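Local coordinates for Phosphoglucomutase/phosphomannomutase family protein (Burkholderia thailandensis, PDB 3UW2) that probably catalyses intramolecular phosphoryl transfer on sugar phosphates, as expected of a metal-dependent member of the phosphohexose mutase family, at residues V306-R310 / R454-T458; I185-I189 / L213-L217. One frame throughout, in Å; residues are numbered along the deposited sequence.

Contact 1 of 2, residues V306-R310 / R454-T458; sequences VKCTR and RFEAT. With EDO (1,2-ethanediol), chain G.
The loop from Lys307 to Arg310 runs almost alongside Arg454-Thr458, 15° apart end to end, with Thr309 CA 7.3 Å from Glu456 CA, a gap bridged by side chains. Glu456 makes both hydrogen bonds across the contact. Its CG stands opposite the backbone N (chi1 -174°), and the extended chain delivers both carboxylate oxygens to the loop. Glu456 OE2 accepts the hydroxyl hydrogen of Thr309 OG1 on its syn lone pair, at 2.6 Å. Glu456 OE1 accepts the N-H of Arg310 N at 3.0 Å, also on the syn side but 18° out of the carboxylate plane. Two bonds from consecutive residues thus fix the rotation of this buried carboxylate, and Thr309 OG1 in turn caps Asn311 N at the turn entering the next helix.

At the other end Lys307 runs nearly perpendicular to Arg454. Its CB lies over one guanidinium face, 3.9 Å from Arg454 NE. Arg454 NH1 hydrogen-bonds O2 of an ethanediol, probably a crystallisation additive, at 2.6 Å near the guanidinium edge; NH2 shares the carboxylate of Glu396 with Lys307 NZ.

The contact joins domain III to the C-terminal domain: the loop links strand 301-305 to helix 311-318 and touches helix 282-296 through Thr309, whereas strand 451-457 lies between strands 392-398 and 438-444, backed by helix 460-477.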
loop_
_atom_site.group_PDB
_atom_site.type_symbol
_atom_site.label_atom_id
_atom_site.label_comp_id
_atom_site.label_asym_id
_atom_site.label_seq_id
_atom_site.Cartn_x
_atom_site.Cartn_y
_atom_site.Cartn_z
ATOM N N VAL A 306 -7.634 7.219 9.453
ATOM C CA VAL A 306 -8.277 8.502 9.624
ATOM C C VAL A 306 -8.451 9.414 8.392
ATOM O O VAL A 306 -9.051 10.504 8.501
ATOM C CB VAL A 306 -7.485 9.314 10.630
ATOM C CG1 VAL A 306 -7.724 8.761 12.064
ATOM C CG2 VAL A 306 -6.020 9.392 10.177
ATOM N N LYS A 307 -7.860 9.074 7.270
ATOM C CA LYS A 307 -8.165 9.810 6.023
ATOM C C LYS A 307 -9.459 9.375 5.295
ATOM O O LYS A 307 -9.793 9.962 4.278
ATOM C CB LYS A 307 -7.019 9.645 5.022
ATOM C CG LYS A 307 -5.738 10.369 5.454
ATOM C CD LYS A 307 -4.546 10.066 4.536
ATOM C CE LYS A 307 -3.351 10.926 4.975
ATOM N NZ LYS A 307 -2.219 10.899 4.001
ATOM N N CYS A 308 -10.135 8.300 5.756
ATOM C CA CYS A 308 -11.216 7.668 4.994
ATOM C C CYS A 308 -12.533 8.420 5.204
ATOM O O CYS A 308 -12.689 9.058 6.209
ATOM C CB CYS A 308 -11.389 6.215 5.386
ATOM S SG CYS A 308 -10.101 5.166 4.645
ATOM N N THR A 309 -13.467 8.301 4.262
ATOM C CA THR A 309 -14.813 8.929 4.364
ATOM C C THR A 309 -15.527 8.709 5.710
ATOM O O THR A 309 -15.450 7.632 6.292
ATOM C CB THR A 309 -15.763 8.452 3.226
ATOM O OG1 THR A 309 -17.033 9.066 3.392
ATOM C CG2 THR A 309 -15.962 7.002 3.229
ATOM N N ARG A 310 -16.184 9.762 6.196
ATOM C CA ARG A 310 -17.146 9.687 7.318
ATOM C C ARG A 310 -18.138 8.508 7.037
ATOM O O ARG A 310 -18.605 7.841 7.958
ATOM C CB ARG A 310 -17.849 11.064 7.506
ATOM C CG ARG A 310 -18.476 11.270 8.906
ATOM C CD ARG A 310 -19.014 12.677 9.259
ATOM N NE ARG A 310 -20.467 12.823 9.080
ATOM C CZ ARG A 310 -21.110 12.697 7.909
ATOM N NH1 ARG A 310 -22.439 12.863 7.837
ATOM N NH2 ARG A 310 -20.438 12.403 6.795
ATOM N N ARG A 454 -7.091 17.538 5.292
ATOM C CA ARG A 454 -8.164 17.219 4.338
ATOM C C ARG A 454 -9.595 17.378 4.885
ATOM O O ARG A 454 -9.830 17.339 6.087
ATOM C CB ARG A 454 -7.965 15.861 3.659
ATOM C CG ARG A 454 -8.153 14.640 4.535
ATOM C CD ARG A 454 -8.273 13.393 3.668
ATOM N NE ARG A 454 -7.040 13.008 2.951
ATOM C CZ ARG A 454 -7.023 12.321 1.800
ATOM N NH1 ARG A 454 -8.159 11.939 1.218
ATOM N NH2 ARG A 454 -5.867 11.997 1.221
ATOM N N PHE A 455 -10.527 17.602 3.974
ATOM C CA PHE A 455 -11.864 18.001 4.333
ATOM C C PHE A 455 -12.850 17.181 3.516
ATOM O O PHE A 455 -12.573 16.863 2.361
ATOM C CB PHE A 455 -12.021 19.517 4.110
ATOM C CG PHE A 455 -11.124 20.357 4.989
ATOM C CD1 PHE A 455 -11.397 20.515 6.344
ATOM C CD2 PHE A 455 -9.978 20.990 4.470
ATOM C CE1 PHE A 455 -10.545 21.262 7.162
ATOM C CE2 PHE A 455 -9.145 21.764 5.277
ATOM C CZ PHE A 455 -9.435 21.906 6.626
ATOM N N GLU A 456 -13.961 16.790 4.143
ATOM C CA GLU A 456 -15.062 16.118 3.454
ATOM C C GLU A 456 -16.373 16.632 4.046
ATOM O O GLU A 456 -16.472 16.844 5.261
ATOM C CB GLU A 456 -14.996 14.615 3.683
ATOM C CG GLU A 456 -16.003 13.810 2.894
ATOM C CD GLU A 456 -16.222 12.421 3.459
ATOM O OE1 GLU A 456 -16.473 12.291 4.670
ATOM O OE2 GLU A 456 -16.207 11.455 2.689
ATOM N N ALA A 457 -17.386 16.796 3.209
ATOM C CA ALA A 457 -18.699 17.213 3.727
ATOM C C ALA A 457 -19.858 16.684 2.884
ATOM O O ALA A 457 -19.644 16.192 1.779
ATOM C CB ALA A 457 -18.748 18.723 3.827
ATOM N N THR A 458 -21.076 16.774 3.424
ATOM C CA THR A 458 -22.293 16.317 2.749
ATOM C C THR A 458 -22.898 17.365 1.806
ATOM O O THR A 458 -23.888 17.083 1.177
ATOM C CB THR A 458 -23.343 15.886 3.775
ATOM O OG1 THR A 458 -23.740 17.026 4.561
ATOM C CG2 THR A 458 -22.803 14.753 4.662
HETATM C C1 EDO G . -11.916 10.951 2.449
HETATM O O1 EDO G . -12.637 10.440 1.320
HETATM C C2 EDO G . -11.617 12.439 2.251
HETATM O O2 EDO G . -10.695 12.485 1.165
#

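Contact 2 of 2, residues I185-I189 / L213-L217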
loop_
_atom_site.group_PDB
_atom_site.type_symbol
_atom_site.label_atom_id
_atom_site.label_comp_id
_atom_site.label_asym_id
_atom_site.label_seq_id
_atom_site.Cartn_x
_atom_site.Cartn_y
_atom_site.Cartn_z
ATOM N N ILE A 185 -4.661 -18.115 -6.155
ATOM C CA ILE A 185 -5.763 -17.195 -6.342
ATOM C C ILE A 185 -6.931 -17.772 -7.216
ATOM O O ILE A 185 -8.144 -17.672 -6.862
ATOM C CB ILE A 185 -5.267 -15.840 -6.896
ATOM C CG1 ILE A 185 -4.346 -15.132 -5.829
ATOM C CG2 ILE A 185 -6.487 -14.996 -7.231
ATOM C CD1 ILE A 185 -3.596 -13.913 -6.377
ATOM N N VAL A 186 -6.546 -18.361 -8.343
ATOM C CA VAL A 186 -7.471 -18.978 -9.315
ATOM C C VAL A 186 -8.312 -20.109 -8.712
ATOM O O VAL A 186 -9.505 -20.187 -8.982
ATOM C CB VAL A 186 -6.686 -19.397 -10.597
ATOM C CG1 VAL A 186 -7.453 -20.382 -11.483
ATOM C CG2 VAL A 186 -6.333 -18.136 -11.391
ATOM N N GLY A 187 -7.694 -20.964 -7.889
ATOM C CA GLY A 187 -8.392 -22.061 -7.216
ATOM C C GLY A 187 -9.396 -21.569 -6.164
ATOM O O GLY A 187 -10.242 -22.335 -5.766
ATOM N N ASP A 188 -9.328 -20.301 -5.712
ATOM C CA ASP A 188 -10.325 -19.798 -4.719
ATOM C C ASP A 188 -11.298 -18.770 -5.311
ATOM O O ASP A 188 -12.288 -18.447 -4.692
ATOM C CB ASP A 188 -9.684 -19.218 -3.414
ATOM C CG ASP A 188 -10.743 -18.935 -2.295
ATOM O OD1 ASP A 188 -11.518 -19.858 -1.894
ATOM O OD2 ASP A 188 -10.821 -17.776 -1.805
ATOM N N ILE A 189 -11.001 -18.228 -6.476
ATOM C CA ILE A 189 -11.868 -17.232 -7.077
ATOM C C ILE A 189 -12.333 -17.686 -8.463
ATOM O O ILE A 189 -11.535 -17.953 -9.366
ATOM C CB ILE A 189 -11.182 -15.839 -7.158
ATOM C CG1 ILE A 189 -10.875 -15.266 -5.754
ATOM C CG2 ILE A 189 -12.102 -14.916 -7.969
ATOM C CD1 ILE A 189 -10.046 -13.952 -5.776
ATOM N N LEU A 213 -2.627 -13.262 -14.410
ATOM C CA LEU A 213 -3.674 -13.569 -13.396
ATOM C C LEU A 213 -5.079 -13.328 -13.929
ATOM O O LEU A 213 -5.919 -14.228 -13.839
ATOM C CB LEU A 213 -3.456 -12.766 -12.089
ATOM C CG LEU A 213 -4.535 -12.839 -11.026
ATOM C CD1 LEU A 213 -4.601 -14.304 -10.548
ATOM C CD2 LEU A 213 -4.267 -11.872 -9.840
ATOM N N PHE A 214 -5.345 -12.123 -14.468
ATOM C CA PHE A 214 -6.693 -11.808 -14.895
ATOM C C PHE A 214 -7.099 -12.622 -16.142
ATOM O O PHE A 214 -8.274 -12.990 -16.299
ATOM C CB PHE A 214 -6.896 -10.292 -15.054
ATOM C CG PHE A 214 -6.572 -9.501 -13.797
ATOM C CD1 PHE A 214 -6.951 -9.965 -12.516
ATOM C CD2 PHE A 214 -5.909 -8.283 -13.894
ATOM C CE1 PHE A 214 -6.659 -9.239 -11.339
ATOM C CE2 PHE A 214 -5.567 -7.551 -12.753
ATOM C CZ PHE A 214 -5.959 -8.006 -11.461
ATOM N N LYS A 215 -6.124 -12.981 -17.001
ATOM C CA LYS A 215 -6.447 -13.953 -18.078
ATOM C C LYS A 215 -6.816 -15.317 -17.525
ATOM O O LYS A 215 -7.742 -15.970 -18.049
ATOM C CB LYS A 215 -5.351 -14.071 -19.168
ATOM C CG LYS A 215 -5.323 -12.853 -20.058
ATOM C CD LYS A 215 -4.208 -12.884 -21.105
ATOM C CE LYS A 215 -4.722 -12.049 -22.283
ATOM N NZ LYS A 215 -3.807 -11.846 -23.453
ATOM N N ALA A 216 -6.062 -15.757 -16.515
ATOM C CA ALA A 216 -6.332 -17.007 -15.819
ATOM C C ALA A 216 -7.734 -16.996 -15.157
ATOM O O ALA A 216 -8.364 -18.043 -15.018
ATOM C CB ALA A 216 -5.282 -17.255 -14.743
ATOM N N LEU A 217 -8.208 -15.836 -14.722
ATOM C CA LEU A 217 -9.577 -15.740 -14.185
ATOM C C LEU A 217 -10.640 -15.713 -15.316
ATOM O O LEU A 217 -11.844 -15.783 -15.048
ATOM C CB LEU A 217 -9.722 -14.510 -13.293
ATOM C CG LEU A 217 -8.905 -14.632 -12.002
ATOM C CD1 LEU A 217 -9.008 -13.337 -11.233
ATOM C CD2 LEU A 217 -9.384 -15.813 -11.168
#
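Val186 and Leu217 meet where two helices of the alpha/beta/alpha domain II come together, the second of them, helix 206-216, being the connection of a beta-alpha-beta crossover from strand 197-200 to the parallel strand 221-224. The side chains that meet are all apolar, and no hydrogen bond crosses the interface. Val186 CG2 touches two residues: it lies 3.6 Å from Ala216 CB and 3.8 Å from Leu217 CD2, and the Val186 and Leu217 side chains lie alongside each other, pointing opposite ways. Deeper in, Ile185 and Leu213 lie crosswise, with Ile185 CG2 3.9 Å from Leu213 CD1 and Ile185 CD1 against Leu213 CD2.

Around this shell, helix 364-375 covers Ile185 through Tyr366, while its Ala369 touches both Ile189 and Leu217. Asp188, in the turn before Ile189, forms a salt bridge with Arg357. On the crossover helix, Phe214 faces the sheet, resting on Leu197, Val199 and Leu221 and meeting Phe261 edge-to-face.

Leu217 N is hydrogen-bonded to Leu213 O at 2.9 Å. Chi1 of -68° turns Leu217 CG away from its own carbonyl carbon; the branch reaches toward segment 185-189, and Leu217 CD2 ends 3.5 Å from the backbone oxygen Ile189 O.

In the fold
The two contacts illustrate how a multidomain enzyme combines different kinds of junction. Contact 2 is complete in sequence before the first segment of contact 1 begins; their centres lie 34 Å apart, their nearest atoms about 21 Å, and they do not touch. Contact 1 rests largely on hydrogen bonds to one carboxylate, contact 2 on methyl packing. Contact 2 lies within domain II, yet it is covered by helix 364-375, which falls in the range of domain III, so domain III adjoins both. Neither belongs to the metal site, where Asp264, Asp266 and Asp268 bind zinc between strands 259-263 and 270-273, in the same sheet that the crossover helix of contact 2 packs against.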